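N-acetylmuramoyl-L-alanine amidase (Mycolicibacterium smegmatis, PDB 7AGM) hydrolyses the amide bond between N-acetylmuramic acid and L-alanine in peptidoglycan, as a zinc-dependent amidase of the Amidase_3 family. Local coordinates at residues F12-N18 with R91-A95; H53-W57 with M76-D81; G117-L121 with M142-A147. All blocks are in the same frame, centred on the assembly; numbering follows the deposited sequence.

Contact 1 (F12-N18 with R91-A95); sequences FLDPGHN and RAAMA. With ZN (zinc ion), chain C.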
loop_
_atom_site.group_PDB
_atom_site.type_symbol
_atom_site.label_atom_id
_atom_site.label_comp_id
_atom_site.label_asym_id
_atom_site.label_seq_id
_atom_site.Cartn_x
_atom_site.Cartn_y
_atom_site.Cartn_z
ATOM N N PHE A 12 4.935 -7.279 -6.058
ATOM C CA PHE A 12 5.317 -5.915 -6.406
ATOM C C PHE A 12 4.963 -4.993 -5.246
ATOM O O PHE A 12 3.810 -4.980 -4.786
ATOM C CB PHE A 12 4.601 -5.460 -7.679
ATOM C CG PHE A 12 5.050 -4.111 -8.175
ATOM C CD1 PHE A 12 6.215 -3.985 -8.932
ATOM C CD2 PHE A 12 4.313 -2.965 -7.898
ATOM C CE1 PHE A 12 6.631 -2.737 -9.395
ATOM C CE2 PHE A 12 4.721 -1.726 -8.366
ATOM C CZ PHE A 12 5.889 -1.610 -9.116
ATOM N N LEU A 13 5.957 -4.237 -4.766
ATOM C CA LEU A 13 5.813 -3.349 -3.618
ATOM C C LEU A 13 5.870 -1.903 -4.083
ATOM O O LEU A 13 6.781 -1.520 -4.825
ATOM C CB LEU A 13 6.924 -3.608 -2.596
ATOM C CG LEU A 13 6.905 -4.995 -1.951
ATOM C CD1 LEU A 13 8.194 -5.226 -1.165
ATOM C CD2 LEU A 13 5.671 -5.162 -1.057
ATOM N N ASP A 14 4.909 -1.099 -3.631
ATOM C CA ASP A 14 4.787 0.301 -4.038
ATOM C C ASP A 14 4.749 1.210 -2.817
ATOM O O ASP A 14 3.677 1.472 -2.251
ATOM C CB ASP A 14 3.549 0.505 -4.911
ATOM C CG ASP A 14 3.255 1.970 -5.170
ATOM O OD1 ASP A 14 4.218 2.745 -5.359
ATOM O OD2 ASP A 14 2.059 2.340 -5.190
ATOM N N PRO A 15 5.899 1.732 -2.393
ATOM C CA PRO A 15 5.889 2.748 -1.327
ATOM C C PRO A 15 5.350 4.061 -1.876
ATOM O O PRO A 15 5.931 4.656 -2.789
ATOM C CB PRO A 15 7.362 2.855 -0.914
ATOM C CG PRO A 15 8.145 2.346 -2.091
ATOM C CD PRO A 15 7.252 1.420 -2.890
ATOM N N GLY A 16 4.210 4.486 -1.334
ATOM C CA GLY A 16 3.495 5.611 -1.912
ATOM C C GLY A 16 4.327 6.883 -1.939
ATOM O O GLY A 16 5.148 7.141 -1.049
ATOM N N HIS A 17 4.117 7.670 -3.000
ATOM C CA HIS A 17 4.631 9.025 -3.186
ATOM C C HIS A 17 6.109 9.033 -3.547
ATOM O O HIS A 17 6.699 7.966 -3.729
ATOM C CB HIS A 17 4.274 9.921 -1.995
ATOM C CG HIS A 17 2.827 9.838 -1.634
ATOM N ND1 HIS A 17 1.849 10.524 -2.324
ATOM C CD2 HIS A 17 2.183 9.103 -0.697
ATOM C CE1 HIS A 17 0.667 10.232 -1.810
ATOM N NE2 HIS A 17 0.840 9.364 -0.829
ATOM N N ASN A 18 6.700 10.222 -3.692
ATOM C CA ASN A 18 8.091 10.376 -4.097
ATOM C C ASN A 18 8.871 11.078 -2.998
ATOM O O ASN A 18 8.315 11.864 -2.226
ATOM C CB ASN A 18 8.245 11.275 -5.334
ATOM C CG ASN A 18 7.339 10.888 -6.480
ATOM O OD1 ASN A 18 7.109 9.710 -6.752
ATOM N ND2 ASN A 18 6.838 11.897 -7.184
ATOM N N ARG A 91 2.960 3.411 -11.995
ATOM C CA ARG A 91 3.138 2.398 -10.956
ATOM C C ARG A 91 2.253 1.178 -11.205
ATOM O O ARG A 91 2.673 0.035 -10.969
ATOM C CB ARG A 91 2.894 3.007 -9.574
ATOM C CG ARG A 91 3.900 4.102 -9.213
ATOM C CD ARG A 91 3.529 4.801 -7.929
ATOM N NE ARG A 91 4.444 5.916 -7.670
ATOM C CZ ARG A 91 5.126 6.117 -6.541
ATOM N NH1 ARG A 91 5.003 5.286 -5.512
ATOM N NH2 ARG A 91 5.926 7.174 -6.437
ATOM N N ALA A 92 1.027 1.389 -11.695
ATOM C CA ALA A 92 0.200 0.246 -12.082
ATOM C C ALA A 92 0.788 -0.486 -13.284
ATOM O O ALA A 92 0.811 -1.723 -13.311
ATOM C CB ALA A 92 -1.247 0.672 -12.351
ATOM N N ALA A 93 1.300 0.257 -14.272
ATOM C CA ALA A 93 1.907 -0.379 -15.442
ATOM C C ALA A 93 3.136 -1.204 -15.063
ATOM O O ALA A 93 3.330 -2.313 -15.575
ATOM C CB ALA A 93 2.263 0.673 -16.492
ATOM N N MET A 94 3.969 -0.685 -14.158
ATOM C CA MET A 94 5.121 -1.447 -13.680
ATOM C C MET A 94 4.680 -2.734 -13.001
ATOM O O MET A 94 5.257 -3.800 -13.239
ATOM C CB MET A 94 5.930 -0.603 -12.700
ATOM C CG MET A 94 6.627 0.581 -13.326
ATOM S SD MET A 94 7.340 1.632 -12.033
ATOM C CE MET A 94 8.735 0.628 -11.514
ATOM N N ALA A 95 3.638 -2.662 -12.169
ATOM C CA ALA A 95 3.129 -3.866 -11.527
ATOM C C ALA A 95 2.628 -4.861 -12.563
ATOM O O ALA A 95 2.975 -6.046 -12.524
ATOM C CB ALA A 95 2.001 -3.508 -10.560
HETATM ZN ZN ZN C . -0.555 8.251 0.299
HETATM O O HOH W 1 -1.464 10.178 0.537
HETATM O O HOH W 2 -2.174 8.637 -1.182
HETATM O O HOH W 3 -2.130 8.178 1.647
#
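Arg91 leaves helix 88-98 and runs to the end of strand 10-15 and the loop after it, where its guanidinium meets Asp14 and Pro15 of the strand and His17 and Asn18 of the loop. Beyond CB the chain is extended: CG comes near Asp14 OD1, and Arg91 CD lies against the same oxygen at 3.4 Å. NE turns to the carbonyl of Pro86. Arg91 NH1 makes the salt bridge, 2.7 Å to Asp14 OD1 on its syn lone pair, and donates to Pro15 O in the guanidinium plane. Arg91 NH2 reaches His17 O at 2.9 Å, well above that carbonyl plane, and bonds weakly to Asn18 OD1; Asn18 ND2 bonds instead to Asn21 OD1. At the other end Ala95 CB covers a face of the Phe12 ring in a CH-pi contact, 4.0 Å from its centroid, and Met94 CB touches Phe12 CZ at 3.7 Å. With chi1 at -174° the Phe12 ring continues toward the helix. The guanidinium is gripped along its edge by a buried carboxylate and backbone carbonyls, which should steady the loop carrying His17. His17 NE2 binds zinc with Glu52 and His107, its ND1 held by Glu41 O; Arg91's place is consistent with a second-shell role.

Contact 2 (H53-W57 with M76-D81); sequences HSFTW and MSRGND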
loop_
_atom_site.group_PDB
_atom_site.type_symbol
_atom_site.label_atom_id
_atom_site.label_comp_id
_atom_site.label_asym_id
_atom_site.label_seq_id
_atom_site.Cartn_x
_atom_site.Cartn_y
_atom_site.Cartn_z
ATOM N N HIS A 53 6.096 10.071 2.572
ATOM C CA HIS A 53 6.958 9.379 1.618
ATOM C C HIS A 53 8.124 8.673 2.304
ATOM O O HIS A 53 8.575 7.629 1.824
ATOM C CB HIS A 53 7.428 10.326 0.509
ATOM C CG HIS A 53 8.458 11.328 0.940
ATOM N ND1 HIS A 53 9.793 11.015 1.089
ATOM C CD2 HIS A 53 8.352 12.652 1.206
ATOM C CE1 HIS A 53 10.463 12.096 1.446
ATOM N NE2 HIS A 53 9.612 13.106 1.520
ATOM N N SER A 54 8.618 9.212 3.425
ATOM C CA SER A 54 9.694 8.535 4.145
ATOM C C SER A 54 9.167 7.356 4.955
ATOM O O SER A 54 9.819 6.302 5.023
ATOM C CB SER A 54 10.443 9.519 5.040
ATOM O OG SER A 54 11.052 10.532 4.253
ATOM N N PHE A 55 7.980 7.503 5.551
ATOM C CA PHE A 55 7.363 6.378 6.244
ATOM C C PHE A 55 7.133 5.209 5.295
ATOM O O PHE A 55 7.449 4.058 5.622
ATOM C CB PHE A 55 6.030 6.784 6.873
ATOM C CG PHE A 55 5.206 5.601 7.296
ATOM C CD1 PHE A 55 5.540 4.876 8.429
ATOM C CD2 PHE A 55 4.124 5.181 6.535
ATOM C CE1 PHE A 55 4.806 3.762 8.814
ATOM C CE2 PHE A 55 3.381 4.073 6.911
ATOM C CZ PHE A 55 3.711 3.360 8.051
ATOM N N THR A 56 6.547 5.478 4.122
ATOM C CA THR A 56 6.238 4.374 3.219
ATOM C C THR A 56 7.512 3.734 2.691
ATOM O O THR A 56 7.583 2.509 2.538
ATOM C CB THR A 56 5.361 4.847 2.058
ATOM O OG1 THR A 56 6.104 5.744 1.221
ATOM C CG2 THR A 56 4.075 5.528 2.561
ATOM N N TRP A 57 8.532 4.544 2.420
ATOM C CA TRP A 57 9.799 4.020 1.919
ATOM C C TRP A 57 10.435 3.057 2.918
ATOM O O TRP A 57 10.713 1.892 2.598
ATOM C CB TRP A 57 10.732 5.191 1.609
ATOM C CG TRP A 57 12.124 4.784 1.260
ATOM C CD1 TRP A 57 13.261 4.984 2.003
ATOM C CD2 TRP A 57 12.541 4.115 0.065
ATOM N NE1 TRP A 57 14.349 4.480 1.341
ATOM C CE2 TRP A 57 13.938 3.945 0.147
ATOM C CE3 TRP A 57 11.867 3.646 -1.068
ATOM C CZ2 TRP A 57 14.671 3.316 -0.854
ATOM C CZ3 TRP A 57 12.602 3.025 -2.067
ATOM C CH2 TRP A 57 13.987 2.863 -1.949
ATOM N N MET A 76 10.208 -3.198 -6.659
ATOM C CA MET A 76 9.673 -1.979 -6.066
ATOM C C MET A 76 9.385 -0.922 -7.125
ATOM O O MET A 76 10.021 -0.874 -8.183
ATOM C CB MET A 76 10.611 -1.429 -4.982
ATOM C CG MET A 76 10.679 -2.317 -3.749
ATOM S SD MET A 76 11.676 -1.603 -2.438
ATOM C CE MET A 76 10.866 -0.026 -2.208
ATOM N N SER A 77 8.415 -0.060 -6.827
ATOM C CA SER A 77 8.029 0.988 -7.762
ATOM C C SER A 77 9.018 2.145 -7.808
ATOM O O SER A 77 9.013 2.903 -8.782
ATOM C CB SER A 77 6.654 1.531 -7.387
ATOM O OG SER A 77 6.702 2.133 -6.110
ATOM N N ARG A 78 9.849 2.312 -6.782
ATOM C CA ARG A 78 10.852 3.364 -6.777
ATOM C C ARG A 78 12.066 2.861 -6.018
ATOM O O ARG A 78 11.981 1.916 -5.230
ATOM C CB ARG A 78 10.317 4.672 -6.178
ATOM C CG ARG A 78 9.833 4.571 -4.741
ATOM C CD ARG A 78 9.404 5.956 -4.291
ATOM N NE ARG A 78 8.596 6.036 -3.074
ATOM C CZ ARG A 78 8.989 6.616 -1.938
ATOM N NH1 ARG A 78 10.220 7.114 -1.818
ATOM N NH2 ARG A 78 8.147 6.701 -0.916
ATOM N N GLY A 79 13.198 3.522 -6.259
ATOM C CA GLY A 79 14.474 3.042 -5.769
ATOM C C GLY A 79 15.197 3.977 -4.822
ATOM O O GLY A 79 16.339 3.703 -4.442
ATOM N N ASN A 80 14.557 5.077 -4.433
ATOM C CA ASN A 80 15.138 6.008 -3.472
ATOM C C ASN A 80 14.012 6.796 -2.814
ATOM O O ASN A 80 12.836 6.662 -3.167
ATOM C CB ASN A 80 16.138 6.957 -4.139
ATOM C CG ASN A 80 15.499 7.812 -5.216
ATOM O OD1 ASN A 80 14.553 8.570 -4.958
ATOM N ND2 ASN A 80 16.016 7.703 -6.433
ATOM N N ASP A 81 14.393 7.651 -1.868
ATOM C CA ASP A 81 13.464 8.503 -1.139
ATOM C C ASP A 81 13.897 9.965 -1.209
ATOM O O ASP A 81 13.590 10.751 -0.312
ATOM C CB ASP A 81 13.320 8.035 0.310
ATOM C CG ASP A 81 12.166 8.703 1.029
ATOM O OD1 ASP A 81 11.094 8.825 0.410
ATOM O OD2 ASP A 81 12.332 9.105 2.204
#
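Asp81 takes two hydrogen bonds from helix 52-69, one on each carboxylate oxygen. His53 ND1 donates to Asp81 OD1 at 2.6 Å and nearly straight (165°), with OD1 close to the imidazole plane, while Ser54 OG gives its proton to Asp81 OD2, 2.8 Å away, on the syn lone pair. OD1 is shared: Arg78 NH1 makes a salt bridge to Asp81 OD1 at 2.9 Å, coming from the opposite face of the carboxylate to His53 and on the anti side. This pull from two sides, with Ser54 on the other oxygen, should hold the carboxylate against rotation.

Arg78 ties its own loop together as well, NH1 donating to Asn80 O. Arg78 NH2 crosses to the helix, meeting His53 O at 2.9 Å in the carbonyl plane and on a lone pair; that oxygen also accepts the helical bond from Trp57 N. NH2 has a further partner in Gly16 O, which also accepts from Thr56 OG1.

Outside this polar knot lies the Trp57 indole. A chi1 of 172° carries it out from the helix into the curve of 76-81. Asp81 CB sits over the five-membered ring, 3.6 Å from its centroid, in a CH-pi contact. Trp57 CE3 lies over a face of the Arg78 guanidinium, the two planes 27° apart. Gly79 C comes to 3.3 Å from Trp57 CH2, Arg78 O meets the ring edge, and Met76 CE packs on Trp57 CZ3 at 3.5 Å.

The loop from strand 73-76 toward helix 88-98 is thus clasped to the N-terminal part of helix 52-69, beside zinc ligand Glu52. Strand 10-15 lies next to both: Thr56 and Met76 each touch Pro15.

Contact 3 (G117-L121 with M142-A147); sequences GFHVL and MRDQLA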
loop_
_atom_site.group_PDB
_atom_site.type_symbol
_atom_site.label_atom_id
_atom_site.label_comp_id
_atom_site.label_asym_id
_atom_site.label_seq_id
_atom_site.Cartn_x
_atom_site.Cartn_y
_atom_site.Cartn_z
ATOM N N GLY A 117 -5.701 4.204 13.281
ATOM C CA GLY A 117 -5.842 2.839 12.819
ATOM C C GLY A 117 -5.690 2.719 11.311
ATOM O O GLY A 117 -5.520 3.702 10.586
ATOM N N PHE A 118 -5.744 1.471 10.851
ATOM C CA PHE A 118 -5.462 1.127 9.459
ATOM C C PHE A 118 -6.744 0.975 8.641
ATOM O O PHE A 118 -7.824 0.681 9.165
ATOM C CB PHE A 118 -4.658 -0.182 9.370
ATOM C CG PHE A 118 -5.480 -1.419 9.648
ATOM C CD1 PHE A 118 -6.222 -2.027 8.634
ATOM C CD2 PHE A 118 -5.530 -1.966 10.923
ATOM C CE1 PHE A 118 -6.999 -3.149 8.894
ATOM C CE2 PHE A 118 -6.306 -3.093 11.187
ATOM C CZ PHE A 118 -7.041 -3.685 10.162
ATOM N N HIS A 119 -6.609 1.138 7.328
ATOM C CA HIS A 119 -7.643 0.653 6.423
ATOM C C HIS A 119 -7.009 0.118 5.147
ATOM O O HIS A 119 -5.951 0.587 4.709
ATOM C CB HIS A 119 -8.828 1.638 6.217
ATOM C CG HIS A 119 -8.467 2.951 5.589
ATOM N ND1 HIS A 119 -7.659 3.884 6.207
ATOM C CD2 HIS A 119 -8.868 3.518 4.425
ATOM C CE1 HIS A 119 -7.547 4.950 5.433
ATOM N NE2 HIS A 119 -8.273 4.754 4.345
ATOM N N VAL A 120 -7.647 -0.914 4.591
ATOM C CA VAL A 120 -7.167 -1.618 3.405
ATOM C C VAL A 120 -8.121 -1.300 2.267
ATOM O O VAL A 120 -9.315 -1.620 2.341
ATOM C CB VAL A 120 -7.058 -3.135 3.627
ATOM C CG1 VAL A 120 -6.546 -3.828 2.351
ATOM C CG2 VAL A 120 -6.142 -3.443 4.813
ATOM N N LEU A 121 -7.593 -0.668 1.222
ATOM C CA LEU A 121 -8.373 -0.256 0.063
ATOM C C LEU A 121 -8.270 -1.298 -1.040
ATOM O O LEU A 121 -7.209 -1.891 -1.263
ATOM C CB LEU A 121 -7.877 1.081 -0.489
ATOM C CG LEU A 121 -8.077 2.366 0.325
ATOM C CD1 LEU A 121 -7.321 2.372 1.661
ATOM C CD2 LEU A 121 -7.676 3.561 -0.529
ATOM N N MET A 142 -5.369 -9.401 4.439
ATOM C CA MET A 142 -4.522 -8.310 4.917
ATOM C C MET A 142 -5.153 -7.610 6.116
ATOM O O MET A 142 -4.491 -7.369 7.135
ATOM C CB MET A 142 -4.282 -7.318 3.782
ATOM C CG MET A 142 -3.393 -6.139 4.177
ATOM S SD MET A 142 -1.690 -6.603 4.556
ATOM C CE MET A 142 -1.045 -6.881 2.907
ATOM N N ARG A 143 -6.448 -7.286 6.015
ATOM C CA ARG A 143 -7.171 -6.690 7.140
ATOM C C ARG A 143 -7.085 -7.568 8.386
ATOM O O ARG A 143 -6.825 -7.075 9.498
ATOM C CB ARG A 143 -8.628 -6.497 6.734
ATOM C CG ARG A 143 -9.495 -5.819 7.782
ATOM C CD ARG A 143 -10.727 -6.645 8.105
ATOM N NE ARG A 143 -10.431 -7.672 9.096
ATOM C CZ ARG A 143 -10.492 -7.480 10.415
ATOM N NH1 ARG A 143 -10.846 -6.296 10.909
ATOM N NH2 ARG A 143 -10.201 -8.476 11.243
ATOM N N ASP A 144 -7.270 -8.883 8.217
ATOM C CA ASP A 144 -7.241 -9.790 9.358
ATOM C C ASP A 144 -5.864 -9.816 10.014
ATOM O O ASP A 144 -5.754 -9.856 11.245
ATOM C CB ASP A 144 -7.664 -11.198 8.929
ATOM C CG ASP A 144 -9.161 -11.331 8.722
ATOM O OD1 ASP A 144 -9.910 -10.383 9.035
ATOM O OD2 ASP A 144 -9.585 -12.399 8.235
ATOM N N GLN A 145 -4.797 -9.779 9.211
ATOM C CA GLN A 145 -3.460 -9.870 9.789
ATOM C C GLN A 145 -3.029 -8.565 10.445
ATOM O O GLN A 145 -2.329 -8.594 11.462
ATOM C CB GLN A 145 -2.438 -10.348 8.751
ATOM C CG GLN A 145 -2.583 -11.813 8.399
ATOM C CD GLN A 145 -2.633 -12.692 9.639
ATOM O OE1 GLN A 145 -1.729 -12.645 10.481
ATOM N NE2 GLN A 145 -3.695 -13.491 9.768
ATOM N N LEU A 146 -3.429 -7.417 9.888
ATOM C CA LEU A 146 -3.185 -6.152 10.571
ATOM C C LEU A 146 -3.923 -6.113 11.900
ATOM O O LEU A 146 -3.356 -5.733 12.931
ATOM C CB LEU A 146 -3.605 -4.990 9.670
ATOM C CG LEU A 146 -2.719 -4.770 8.436
ATOM C CD1 LEU A 146 -3.389 -3.909 7.387
ATOM C CD2 LEU A 146 -1.415 -4.122 8.835
ATOM N N ALA A 147 -5.190 -6.527 11.901
ATOM C CA ALA A 147 -5.968 -6.499 13.136
ATOM C C ALA A 147 -5.479 -7.531 14.145
ATOM O O ALA A 147 -5.504 -7.272 15.356
ATOM C CB ALA A 147 -7.450 -6.706 12.825
#
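Phe118 and Leu146 meet in a CH-pi contact: Leu146 CB stands over the centre of the Phe118 ring, 3.6 Å from the centroid and only 10° off the normal. Phe118 CG lies between its backbone N and carbonyl carbon (chi1 74°), a rotamer that lays the ring broadside to the helix.

Apolar contacts surround this CH-pi pair. Leu146 CD1 bridges two residues, at 3.6 Å from Phe118 CD1 and 3.8 Å from Val120 CG2. Val120 CG2 also meets Met142 CG at 3.9 Å, their side chains crossing at about a right angle. Ala147 CB touches Phe118 CZ, 4.0 Å away, and Arg143 CG lies at the ring edge, in its plane, 3.8 Å from Phe118 CE1.

The charges take no part across the contact: Arg143 NE and NH2 grip Asp144 OD1 side-on, while NH1 reaches the carbonyl of Gly160. Toward Phe118, Arg143 offers its CG and its backbone O.

The 142-147 part of helix 134-148 runs almost antiparallel (165°) to 119-121 of strand 119-123, on one face of the mixed sheet. Met142 and Leu146 also touch Val181 on strand 178-185 and helix 198-219, while Arg143 leans on Leu162 of strand 162-165.

How the contacts relate
Contacts 1 and 2 adjoin, their centres 9 Å apart, and contact 2 is nested within the chain loop that contact 1 closes. They meet directly where Ser77 OG probably bonds Asp14 and Thr56 OG1 probably bonds Gly16 O, so strand 10-15, helix 52-69 and the loop after strand 73-76 form one framework beside the zinc site, the zinc ligand His17 coming from the loop after strand 10-15. Contact 3 follows later in the chain, its centre about 19 Å from that of contact 1 and 21 Å from that of contact 2, on the opposite side of the chain's centre. Contacts 1 and 3 each pack a helix on the same mixed sheet; the sheet thus joins the metal-site region to a distant helical layer.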